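Local coordinates for uncharacterized protein BF1531 (Bacteroides fragilis, PDB 3SLR), which is of unknown function but binds magnesium through a phosphatase-like domain of the HAD type and may hydrolyse ester bonds, at residues D230-G235 and T259-W264; E355-E358 and D362-E365. All coordinates share one frame; numbering follows the deposited sequence.

Contact 1 (D230-G235 and T259-W264); sequences DNTIWG and TEFQEW. With MG (magnesium ion), chain B.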
ATOM      1  N   ASP A 230      -8.785 -22.893 -10.420  1.00 18.85           N
ATOM      2  CA  ASP A 230     -10.142 -23.210  -9.959  1.00 21.27           C
ATOM      3  C   ASP A 230     -10.519 -22.471  -8.670  1.00 19.92           C
ATOM      4  O   ASP A 230      -9.853 -22.605  -7.640  1.00 18.77           O
ATOM      5  CB  ASP A 230     -10.329 -24.720  -9.772  1.00 21.58           C
ATOM      6  CG  ASP A 230     -10.333 -25.487 -11.090  1.00 20.61           C
ATOM      7  OD1 ASP A 230     -10.866 -24.991 -12.117  1.00 18.77           O
ATOM      8  OD2 ASP A 230      -9.814 -26.623 -11.092  1.00 21.72           O
ATOM      9  N   ASN A 231     -11.601 -21.706  -8.736  1.00 18.43           N
ATOM     10  CA  ASN A 231     -12.094 -20.951  -7.592  1.00 17.74           C
ATOM     11  C   ASN A 231     -11.138 -19.856  -7.122  1.00 17.02           C
ATOM     12  O   ASN A 231     -11.307 -19.295  -6.047  1.00 17.12           O
ATOM     13  CB  ASN A 231     -12.506 -21.881  -6.450  1.00 18.81           C
ATOM     14  CG  ASN A 231     -13.740 -22.700  -6.799  1.00 24.82           C
ATOM     15  OD1 ASN A 231     -14.717 -22.173  -7.353  1.00 26.26           O
ATOM     16  ND2 ASN A 231     -13.696 -23.994  -6.500  1.00 29.88           N
ATOM     17  N   THR A 232     -10.154 -19.545  -7.958  1.00 16.89           N
ATOM     18  CA  THR A 232      -9.269 -18.417  -7.702  1.00 17.25           C
ATOM     19  C   THR A 232      -9.489 -17.339  -8.758  1.00 17.60           C
ATOM     20  O   THR A 232      -9.870 -16.211  -8.411  1.00 16.02           O
ATOM     21  CB  THR A 232      -7.776 -18.859  -7.600  1.00 14.60           C
ATOM     22  OG1 THR A 232      -7.635 -19.746  -6.489  1.00 18.95           O
ATOM     23  CG2 THR A 232      -6.870 -17.664  -7.362  1.00 14.35           C
ATOM     24  N   ILE A 233      -9.313 -17.677 -10.036  1.00 15.39           N
ATOM     25  CA  ILE A 233      -9.623 -16.715 -11.105  1.00 17.88           C
ATOM     26  C   ILE A 233     -10.952 -16.970 -11.840  1.00 17.30           C
ATOM     27  O   ILE A 233     -11.373 -16.164 -12.659  1.00 17.59           O
ATOM     28  CB  ILE A 233      -8.468 -16.533 -12.115  1.00 17.51           C
ATOM     29  CG1 ILE A 233      -8.296 -17.781 -12.998  1.00 15.91           C
ATOM     30  CG2 ILE A 233      -7.180 -16.170 -11.378  1.00 17.21           C
ATOM     31  CD1 ILE A 233      -7.485 -17.522 -14.258  1.00 18.65           C
ATOM     32  N   TRP A 234     -11.592 -18.102 -11.565  1.00 17.54           N
ATOM     33  CA  TRP A 234     -12.948 -18.363 -12.053  1.00 15.47           C
ATOM     34  C   TRP A 234     -13.659 -19.224 -11.023  1.00 17.95           C
ATOM     35  O   TRP A 234     -13.012 -19.901 -10.232  1.00 16.34           O
ATOM     36  CB  TRP A 234     -12.970 -19.039 -13.443  1.00 15.77           C
ATOM     37  CG  TRP A 234     -12.244 -20.382 -13.543  1.00 15.18           C
ATOM     38  CD1 TRP A 234     -12.504 -21.520 -12.825  1.00 17.04           C
ATOM     39  CD2 TRP A 234     -11.165 -20.712 -14.435  1.00 16.96           C
ATOM     40  NE1 TRP A 234     -11.638 -22.530 -13.205  1.00 13.83           N
ATOM     41  CE2 TRP A 234     -10.812 -22.058 -14.193  1.00 15.49           C
ATOM     42  CE3 TRP A 234     -10.454 -19.995 -15.407  1.00 19.48           C
ATOM     43  CZ2 TRP A 234      -9.778 -22.699 -14.887  1.00 16.56           C
ATOM     44  CZ3 TRP A 234      -9.436 -20.633 -16.099  1.00 18.15           C
ATOM     45  CH2 TRP A 234      -9.109 -21.972 -15.838  1.00 16.58           C
ATOM     46  N   GLY A 235     -14.984 -19.180 -11.007  1.00 16.29           N
ATOM     47  CA  GLY A 235     -15.733 -20.024 -10.096  1.00 17.66           C
ATOM     48  C   GLY A 235     -15.870 -21.425 -10.670  1.00 19.41           C
ATOM     49  O   GLY A 235     -16.014 -21.596 -11.874  1.00 20.02           O
ATOM     50  N   THR A 259     -14.591 -11.809 -12.743  1.00 15.10           N
ATOM     51  CA  THR A 259     -14.285 -10.892 -13.841  1.00 12.93           C
ATOM     52  C   THR A 259     -13.513  -9.673 -13.328  1.00 14.75           C
ATOM     53  O   THR A 259     -12.491  -9.285 -13.905  1.00 14.04           O
ATOM     54  CB  THR A 259     -15.581 -10.405 -14.551  1.00 16.35           C
ATOM     55  OG1 THR A 259     -16.095 -11.465 -15.354  1.00 19.20           O
ATOM     56  CG2 THR A 259     -15.295  -9.209 -15.454  1.00 17.49           C
ATOM     57  N   GLU A 260     -14.015  -9.066 -12.258  1.00 14.42           N
ATOM     58  CA  GLU A 260     -13.387  -7.863 -11.708  1.00 14.81           C
ATOM     59  C   GLU A 260     -12.022  -8.159 -11.087  1.00 14.59           C
ATOM     60  O   GLU A 260     -11.116  -7.333 -11.146  1.00 15.80           O
ATOM     61  CB  GLU A 260     -14.336  -7.156 -10.736  1.00 13.82           C
ATOM     62  CG  GLU A 260     -15.614  -6.702 -11.451  1.00 16.68           C
ATOM     63  CD  GLU A 260     -16.641  -6.045 -10.552  1.00 16.82           C
ATOM     64  OE1 GLU A 260     -16.465  -6.044  -9.316  1.00 15.48           O
ATOM     65  OE2 GLU A 260     -17.648  -5.542 -11.102  1.00 17.45           O
ATOM     66  N   PHE A 261     -11.883  -9.339 -10.491  1.00 15.25           N
ATOM     67  CA  PHE A 261     -10.592  -9.803  -9.992  1.00 16.35           C
ATOM     68  C   PHE A 261      -9.591 -10.030 -11.127  1.00 15.87           C
ATOM     69  O   PHE A 261      -8.419  -9.654 -11.012  1.00 17.06           O
ATOM     70  CB  PHE A 261     -10.762 -11.076  -9.147  1.00 11.43           C
ATOM     71  CG  PHE A 261      -9.453 -11.674  -8.678  1.00 14.76           C
ATOM     72  CD1 PHE A 261      -8.538 -10.907  -7.972  1.00 16.96           C
ATOM     73  CD2 PHE A 261      -9.155 -13.000  -8.924  1.00 18.39           C
ATOM     74  CE1 PHE A 261      -7.342 -11.453  -7.536  1.00 19.09           C
ATOM     75  CE2 PHE A 261      -7.955 -13.554  -8.498  1.00 21.03           C
ATOM     76  CZ  PHE A 261      -7.050 -12.778  -7.801  1.00 20.21           C
ATOM     77  N   GLN A 262     -10.037 -10.644 -12.222  1.00 14.34           N
ATOM     78  CA  GLN A 262      -9.160 -10.821 -13.386  1.00 13.13           C
ATOM     79  C   GLN A 262      -8.747  -9.474 -13.968  1.00 15.55           C
ATOM     80  O   GLN A 262      -7.642  -9.331 -14.467  1.00 13.65           O
ATOM     81  CB  GLN A 262      -9.829 -11.656 -14.476  1.00 16.29           C
ATOM     82  CG  GLN A 262      -9.877 -13.134 -14.178  1.00 14.39           C
ATOM     83  CD  GLN A 262     -10.316 -13.946 -15.378  1.00 17.81           C
ATOM     84  OE1 GLN A 262     -10.060 -13.571 -16.530  1.00 16.59           O
ATOM     85  NE2 GLN A 262     -10.964 -15.070 -15.115  1.00 14.07           N
ATOM     86  N   GLU A 263      -9.635  -8.480 -13.895  1.00 15.02           N
ATOM     87  CA  GLU A 263      -9.297  -7.142 -14.384  1.00 12.18           C
ATOM     88  C   GLU A 263      -8.168  -6.494 -13.566  1.00 13.21           C
ATOM     89  O   GLU A 263      -7.356  -5.742 -14.100  1.00 13.50           O
ATOM     90  CB  GLU A 263     -10.546  -6.249 -14.402  1.00 11.60           C
ATOM     91  CG  GLU A 263     -11.536  -6.687 -15.465  1.00 15.37           C
ATOM     92  CD  GLU A 263     -12.905  -6.037 -15.327  1.00 16.14           C
ATOM     93  OE1 GLU A 263     -13.175  -5.396 -14.284  1.00 17.88           O
ATOM     94  OE2 GLU A 263     -13.719  -6.192 -16.268  1.00 17.29           O
ATOM     95  N   TRP A 264      -8.147  -6.772 -12.269  1.00 13.07           N
ATOM     96  CA  TRP A 264      -7.069  -6.322 -11.396  1.00 14.45           C
ATOM     97  C   TRP A 264      -5.756  -7.002 -11.812  1.00 14.37           C
ATOM     98  O   TRP A 264      -4.712  -6.359 -11.899  1.00 14.04           O
ATOM     99  CB  TRP A 264      -7.424  -6.662  -9.944  1.00 12.47           C
ATOM    100  CG  TRP A 264      -6.432  -6.203  -8.899  1.00 14.69           C
ATOM    101  CD1 TRP A 264      -6.276  -4.932  -8.419  1.00 14.44           C
ATOM    102  CD2 TRP A 264      -5.492  -7.017  -8.190  1.00 15.26           C
ATOM    103  NE1 TRP A 264      -5.286  -4.906  -7.465  1.00 15.63           N
ATOM    104  CE2 TRP A 264      -4.789  -6.170  -7.305  1.00 14.74           C
ATOM    105  CE3 TRP A 264      -5.169  -8.379  -8.224  1.00 14.95           C
ATOM    106  CZ2 TRP A 264      -3.791  -6.641  -6.454  1.00 16.02           C
ATOM    107  CZ3 TRP A 264      -4.173  -8.844  -7.375  1.00 16.95           C
ATOM    108  CH2 TRP A 264      -3.494  -7.976  -6.504  1.00 17.05           C
TER
HETATM  109 MG    MG B 388      -8.361 -23.704  -6.271  1.00 25.95          MG
HETATM  110  O   HOH W   1     -10.062 -24.936  -4.989  1.00 27.51           O
HETATM  111  O   HOH W   2      -8.120 -25.701  -7.155  1.00 26.19           O
HETATM  112  O   HOH W   3      -6.581 -24.671  -5.028  1.00 26.31           O
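Q262 and I233 make the polar bond of this contact, a helix side chain gripping the backbone of a loop. The NE2 of Q262 donates to the carbonyl O of I233 at 2.7 Å, nearly straight at 166°. The acceptor lies in the plane of the amide, whereas the nitrogen sits 32° off the carbonyl plane of I233. An extended chain beyond CG carries the amide across to the loop. Its other end is held too, since OE1 accepts from the backbone N of V297 and of L298, and the rotation of the amide is thereby fixed.

One residue earlier on the helix, F261 swings its ring toward the loop, with CG opposite the backbone N (chi1 176°). CE2 of F261 meets CG2 of I233 at 4.0 Å, the two side chains crossing at about a right angle. The same CE2 of F261 lies 3.3 Å from the carbonyl O of T232. That oxygen is buried here with no hydrogen-bonding partner in the model; ring carbons are what it meets. L364 and L367 of helix 363-368 also touch the phenyl group.

Behind this first shell the loop ties itself together. The indole NE1 of W234 donates to OD1 of D230 at 2.8 Å, in the ring plane and on the anti lone pair of the carboxylate, whose OD1 also accepts from V238 N. T232 OG1 bonds to D228 OD2 and to D336 N. Magnesium takes the carbonyl O of D230 at 2.3 Å, with three waters, D228 and D336 completing its shell. An aspartate pair after a strand, the second binding metal through its backbone oxygen, is consistent with the DxDx(T/V) motif of HAD-type phosphatases.

Contact 2 (E355-E358 and D362-E365); sequences ELPE and DYLE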
ATOM      1  N   GLU A 355      -3.704 -14.654   2.909  1.00 19.51           N
ATOM      2  CA  GLU A 355      -4.763 -15.463   3.498  1.00 19.10           C
ATOM      3  C   GLU A 355      -6.104 -15.016   2.915  1.00 18.84           C
ATOM      4  O   GLU A 355      -6.872 -14.304   3.566  1.00 19.78           O
ATOM      5  CB  GLU A 355      -4.744 -15.307   5.024  1.00 23.06           C
ATOM      6  CG  GLU A 355      -5.758 -16.148   5.784  1.00 27.28           C
ATOM      7  CD  GLU A 355      -5.534 -17.640   5.605  1.00 26.84           C
ATOM      8  OE1 GLU A 355      -4.387 -18.055   5.363  1.00 33.84           O
ATOM      9  OE2 GLU A 355      -6.511 -18.401   5.705  1.00 27.92           O
ATOM     10  N   LEU A 356      -6.371 -15.423   1.678  1.00 17.02           N
ATOM     11  CA  LEU A 356      -7.613 -15.047   1.006  1.00 19.61           C
ATOM     12  C   LEU A 356      -8.826 -15.464   1.828  1.00 22.54           C
ATOM     13  O   LEU A 356      -8.851 -16.559   2.397  1.00 20.91           O
ATOM     14  CB  LEU A 356      -7.701 -15.713  -0.365  1.00 19.50           C
ATOM     15  CG  LEU A 356      -6.809 -15.195  -1.493  1.00 20.40           C
ATOM     16  CD1 LEU A 356      -6.957 -16.099  -2.704  1.00 18.42           C
ATOM     17  CD2 LEU A 356      -7.167 -13.762  -1.857  1.00 17.97           C
ATOM     18  N   PRO A 357      -9.845 -14.591   1.889  1.00 20.00           N
ATOM     19  CA  PRO A 357     -11.095 -14.944   2.565  1.00 21.58           C
ATOM     20  C   PRO A 357     -11.833 -16.011   1.765  1.00 23.69           C
ATOM     21  O   PRO A 357     -11.523 -16.224   0.595  1.00 22.07           O
ATOM     22  CB  PRO A 357     -11.883 -13.630   2.538  1.00 20.86           C
ATOM     23  CG  PRO A 357     -11.389 -12.929   1.301  1.00 20.28           C
ATOM     24  CD  PRO A 357      -9.907 -13.262   1.251  1.00 19.95           C
ATOM     25  N   GLU A 358     -12.800 -16.676   2.384  1.00 23.15           N
ATOM     26  CA  GLU A 358     -13.490 -17.769   1.712  1.00 28.03           C
ATOM     27  C   GLU A 358     -14.387 -17.314   0.554  1.00 24.77           C
ATOM     28  O   GLU A 358     -14.516 -18.009  -0.462  1.00 24.32           O
ATOM     29  CB  GLU A 358     -14.262 -18.610   2.729  1.00 30.52           C
ATOM     30  CG  GLU A 358     -14.026 -20.103   2.559  1.00 41.23           C
ATOM     31  CD  GLU A 358     -14.036 -20.857   3.876  1.00 42.31           C
ATOM     32  OE1 GLU A 358     -13.852 -20.220   4.940  1.00 42.03           O
ATOM     33  OE2 GLU A 358     -14.232 -22.092   3.841  1.00 45.37           O
ATOM     34  N   ASP A 362     -15.028 -11.161  -1.809  1.00 16.99           N
ATOM     35  CA  ASP A 362     -14.249 -10.396  -0.841  1.00 16.65           C
ATOM     36  C   ASP A 362     -12.747 -10.422  -1.132  1.00 15.30           C
ATOM     37  O   ASP A 362     -11.980  -9.793  -0.411  1.00 16.94           O
ATOM     38  CB  ASP A 362     -14.478 -10.948   0.575  1.00 15.83           C
ATOM     39  CG  ASP A 362     -15.882 -10.676   1.092  1.00 26.55           C
ATOM     40  OD1 ASP A 362     -16.527  -9.730   0.593  1.00 23.42           O
ATOM     41  OD2 ASP A 362     -16.333 -11.403   2.005  1.00 26.85           O
ATOM     42  N   TYR A 363     -12.327 -11.179  -2.147  1.00 16.31           N
ATOM     43  CA  TYR A 363     -10.899 -11.312  -2.451  1.00 16.81           C
ATOM     44  C   TYR A 363     -10.239  -9.953  -2.662  1.00 16.78           C
ATOM     45  O   TYR A 363      -9.208  -9.645  -2.075  1.00 14.57           O
ATOM     46  CB  TYR A 363     -10.672 -12.112  -3.736  1.00 16.93           C
ATOM     47  CG  TYR A 363     -10.879 -13.609  -3.662  1.00 16.22           C
ATOM     48  CD1 TYR A 363     -11.174 -14.243  -2.465  1.00 16.85           C
ATOM     49  CD2 TYR A 363     -10.767 -14.390  -4.815  1.00 16.07           C
ATOM     50  CE1 TYR A 363     -11.360 -15.625  -2.421  1.00 19.75           C
ATOM     51  CE2 TYR A 363     -10.957 -15.757  -4.783  1.00 16.82           C
ATOM     52  CZ  TYR A 363     -11.249 -16.371  -3.584  1.00 20.32           C
ATOM     53  OH  TYR A 363     -11.428 -17.738  -3.557  1.00 20.36           O
ATOM     54  N   LEU A 364     -10.827  -9.152  -3.536  1.00 16.16           N
ATOM     55  CA  LEU A 364     -10.124  -7.968  -3.994  1.00 15.74           C
ATOM     56  C   LEU A 364      -9.990  -6.945  -2.870  1.00 15.63           C
ATOM     57  O   LEU A 364      -8.902  -6.408  -2.636  1.00 13.75           O
ATOM     58  CB  LEU A 364     -10.813  -7.381  -5.224  1.00 19.06           C
ATOM     59  CG  LEU A 364      -9.975  -6.446  -6.092  1.00 20.26           C
ATOM     60  CD1 LEU A 364      -8.649  -7.106  -6.479  1.00 22.15           C
ATOM     61  CD2 LEU A 364     -10.764  -6.043  -7.338  1.00 18.76           C
ATOM     62  N   GLU A 365     -11.080  -6.685  -2.155  1.00 16.75           N
ATOM     63  CA  GLU A 365     -11.019  -5.727  -1.054  1.00 15.79           C
ATOM     64  C   GLU A 365     -10.004  -6.178  -0.005  1.00 16.19           C
ATOM     65  O   GLU A 365      -9.308  -5.354   0.590  1.00 15.07           O
ATOM     66  CB  GLU A 365     -12.396  -5.521  -0.424  1.00 15.52           C
ATOM     67  CG  GLU A 365     -13.359  -4.665  -1.268  1.00 16.66           C
ATOM     68  CD  GLU A 365     -13.001  -3.176  -1.248  1.00 14.67           C
ATOM     69  OE1 GLU A 365     -12.260  -2.731  -0.337  1.00 17.21           O
ATOM     70  OE2 GLU A 365     -13.449  -2.448  -2.156  1.00 16.55           O
TER
HETATM   71  O   HOH W   4     -12.157 -19.207  -1.433  1.00 31.01           O
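The hydroxyl of Y363 is gripped by two partners, a water and the backbone O of N231 in the magnesium-binding loop. The water donates to the OH of Y363 at 2.7 Å, and the OH is also hydrogen-bonded to that backbone oxygen. The same water donates to the carbonyl O of E358 at 2.8 Å, bridging the phenol to the loop 355-358; the O of E358 itself is 4.4 Å from the OH of Y363, too far for a direct bond. The water lies at the edge of the ring, in its plane.

Further along the same edge, the carbonyl O of P357 approaches CE1 of Y363 to 3.1 Å, close to the ring plane, where the aromatic C-H is probably slightly positive. One face of the ring is covered by L356: CD1 lies over it, and CD2 of L356 comes to 4.1 Å from CD1 of Y363, the two side chains crossing at about a right angle. With CG opposite its carbonyl carbon (chi1 -75°), the tyrosine lays its ring alongside 355-358.

P357 packs against the start of the helix. Its CG rests 3.7 Å from CB of D362 and 3.6 Å from the carbonyl O of that residue, while P357 also touches Y366 a turn further on and L356 touches L367. E355, at the far end, forms salt bridges with R341 and R345 of helix 338-347. The chemistry thus joins a greasy proline-leucine surface to a phenol whose polar tip is satisfied by backbone carbonyl and water, which implies that helix 363-368 is tied through Y363 to the loop beside the metal site.

Contact 1 is wholly buried, beside the magnesium, whereas contact 2 is partly open, with D362 and E358 exposed at its margin. Their polar chemistry differs accordingly: in contact 1 a glutamine amide bonds loop 230-235 directly from helix 255-270, while in contact 2 a water mediates between 355-358 and 362-365. Neither pair of segments shares a residue with the other, yet helix 363-368 joins them. Y363 reaches the metal-binding loop with its hydroxyl, and L364, which turns away from 355-358, packs on F261 and W264 of helix 255-270. The two contacts follow one another along the chain and lie on the same side of its centre, their own centres about 11 Å apart.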